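Local coordinates for protein adenosylmethionine-8-amino-7-oxononanoate aminotransferase (Methanocaldococcus jannaschii, PDB 6ZHK) that probably transfers the amino group of S-adenosylmethionine to 8-amino-7-oxononanoate, a pyridoxal phosphate-dependent step in biotin biosynthesis, at residues A241-Y246 with V436-P441. Numbering follows the deposited sequence.
Sequences AGMIPY and VIILVP
The turn of a small β-hairpin, closed by a G1 bulge in which M243 and I244 both face M238, brings G242 and M243 against V436 and I438 of edge strand 436-439 in the C-terminal antiparallel sheet and V440 just beyond its end. G242 offers only backbone: its O lies 3.7 Å from V436 CG1, and its CA sits 4.1 Å from V436 CG2. That same carbonyl oxygen accepts a hydrogen bond from R389 NE, and R389 of strand 385-391 also touches the V436 side chain, bordering both partners, bonded to one and packed on the other.

M243 does the longer reaching. With CG anti to the carbonyl carbon (chi1 -59°), CG comes within 3.9 Å of I438 CD1; the bend at chi2 (-66°) then turns the thioether toward V440. The terminal CE meets two methyls, V440 CG2 at 3.9 Å and I438 CG2 at 4.0 Å, with the methionine crossing both side chains at about a right angle. I438 thus uses both its branches on this one residue.

In fold-type I aminotransferase terms, the hairpin follows strand 228-234 of the large domain's seven-stranded sheet, while strand 436-439 pairs with 394-399 in the small domain: the packing joins the two domains. The side-chain contacts are all apolar and buried, with W63 touching M243, I438 and V440. The predicted active site is close by. The side chain of I438 is about 6 Å from that of R431, predicted to bind substrate, and V440 is about 8 Å, side chain to side chain, from K301, the predicted cofactor-bearing lysine, which carries no cofactor in this model.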
loop_
_atom_site.group_PDB
_atom_site.type_symbol
_atom_site.label_atom_id
_atom_site.label_comp_id
_atom_site.label_asym_id
_atom_site.label_seq_id
_atom_site.Cartn_x
_atom_site.Cartn_y
_atom_site.Cartn_z
ATOM N N ALA A 241 0.255 17.917 -10.674
ATOM C CA ALA A 241 0.880 19.082 -11.294
ATOM C C ALA A 241 -0.093 20.267 -11.328
ATOM O O ALA A 241 0.313 21.363 -11.691
ATOM C CB ALA A 241 1.396 18.772 -12.691
ATOM N N GLY A 242 -1.385 20.038 -11.033
ATOM C CA GLY A 242 -2.361 21.112 -10.926
ATOM C C GLY A 242 -3.516 20.970 -11.914
ATOM O O GLY A 242 -3.971 21.974 -12.500
ATOM N N MET A 243 -3.938 19.712 -12.148
ATOM C CA MET A 243 -5.025 19.356 -13.027
ATOM C C MET A 243 -4.780 19.924 -14.412
ATOM O O MET A 243 -5.680 20.520 -14.984
ATOM C CB MET A 243 -6.400 19.818 -12.480
ATOM C CG MET A 243 -6.688 19.202 -11.108
ATOM S SD MET A 243 -6.889 17.396 -11.275
ATOM C CE MET A 243 -6.414 16.902 -9.605
ATOM N N ILE A 244 -3.591 19.670 -14.977
ATOM C CA ILE A 244 -3.369 20.140 -16.334
ATOM C C ILE A 244 -3.690 19.024 -17.325
ATOM O O ILE A 244 -3.103 17.958 -17.277
ATOM C CB ILE A 244 -1.906 20.584 -16.485
ATOM C CG1 ILE A 244 -1.452 21.457 -15.304
ATOM C CG2 ILE A 244 -1.744 21.276 -17.831
ATOM C CD1 ILE A 244 0.047 21.716 -15.264
ATOM N N PRO A 245 -4.608 19.231 -18.291
ATOM C CA PRO A 245 -4.919 18.190 -19.256
ATOM C C PRO A 245 -3.688 17.987 -20.141
ATOM O O PRO A 245 -2.947 18.929 -20.450
ATOM C CB PRO A 245 -6.075 18.743 -20.125
ATOM C CG PRO A 245 -6.077 20.233 -19.829
ATOM C CD PRO A 245 -5.368 20.471 -18.504
ATOM N N TYR A 246 -3.520 16.748 -20.602
ATOM C CA TYR A 246 -2.687 16.483 -21.760
ATOM C C TYR A 246 -3.496 16.961 -22.962
ATOM O O TYR A 246 -4.705 16.738 -22.983
ATOM C CB TYR A 246 -2.597 14.975 -21.947
ATOM C CG TYR A 246 -1.664 14.271 -20.996
ATOM C CD1 TYR A 246 -1.949 14.222 -19.647
ATOM C CD2 TYR A 246 -0.531 13.629 -21.445
ATOM C CE1 TYR A 246 -1.115 13.576 -18.761
ATOM C CE2 TYR A 246 0.301 12.941 -20.570
ATOM C CZ TYR A 246 0.024 12.962 -19.215
ATOM O OH TYR A 246 0.818 12.344 -18.287
ATOM N N VAL A 436 -2.645 26.439 -7.178
ATOM C CA VAL A 436 -3.760 25.913 -7.941
ATOM C C VAL A 436 -4.874 25.495 -6.981
ATOM O O VAL A 436 -4.695 24.590 -6.134
ATOM C CB VAL A 436 -3.342 24.724 -8.838
ATOM C CG1 VAL A 436 -4.499 24.325 -9.746
ATOM C CG2 VAL A 436 -2.091 25.019 -9.666
ATOM N N ILE A 437 -6.035 26.120 -7.151
ATOM C CA ILE A 437 -7.258 25.668 -6.503
ATOM C C ILE A 437 -7.641 24.373 -7.209
ATOM O O ILE A 437 -7.785 24.369 -8.431
ATOM C CB ILE A 437 -8.384 26.729 -6.622
ATOM C CG1 ILE A 437 -8.056 28.006 -5.837
ATOM C CG2 ILE A 437 -9.752 26.209 -6.174
ATOM C CD1 ILE A 437 -8.765 29.262 -6.398
ATOM N N ILE A 438 -7.936 23.316 -6.441
ATOM C CA ILE A 438 -8.295 22.041 -7.048
ATOM C C ILE A 438 -9.784 21.799 -6.769
ATOM O O ILE A 438 -10.228 21.898 -5.630
ATOM C CB ILE A 438 -7.455 20.888 -6.426
ATOM C CG1 ILE A 438 -5.926 21.065 -6.533
ATOM C CG2 ILE A 438 -7.953 19.532 -6.980
ATOM C CD1 ILE A 438 -5.344 21.027 -7.940
ATOM N N LEU A 439 -10.549 21.463 -7.804
ATOM C CA LEU A 439 -11.927 21.003 -7.666
ATOM C C LEU A 439 -12.025 19.611 -8.277
ATOM O O LEU A 439 -11.862 19.456 -9.491
ATOM C CB LEU A 439 -12.829 21.949 -8.480
ATOM C CG LEU A 439 -12.853 23.409 -8.010
ATOM C CD1 LEU A 439 -13.867 24.209 -8.841
ATOM C CD2 LEU A 439 -13.153 23.529 -6.502
ATOM N N VAL A 440 -12.282 18.619 -7.411
ATOM C CA VAL A 440 -12.548 17.259 -7.884
ATOM C C VAL A 440 -13.789 16.805 -7.135
ATOM O O VAL A 440 -13.692 16.140 -6.108
ATOM C CB VAL A 440 -11.335 16.307 -7.682
ATOM C CG1 VAL A 440 -11.631 14.843 -8.169
ATOM C CG2 VAL A 440 -10.150 16.886 -8.409
ATOM N N PRO A 441 -14.987 17.266 -7.556
ATOM C CA PRO A 441 -16.202 17.016 -6.794
ATOM C C PRO A 441 -16.672 15.576 -7.035
ATOM O O PRO A 441 -16.329 14.963 -8.050
ATOM C CB PRO A 441 -17.208 18.018 -7.388
ATOM C CG PRO A 441 -16.741 18.205 -8.812
ATOM C CD PRO A 441 -15.226 18.097 -8.745
#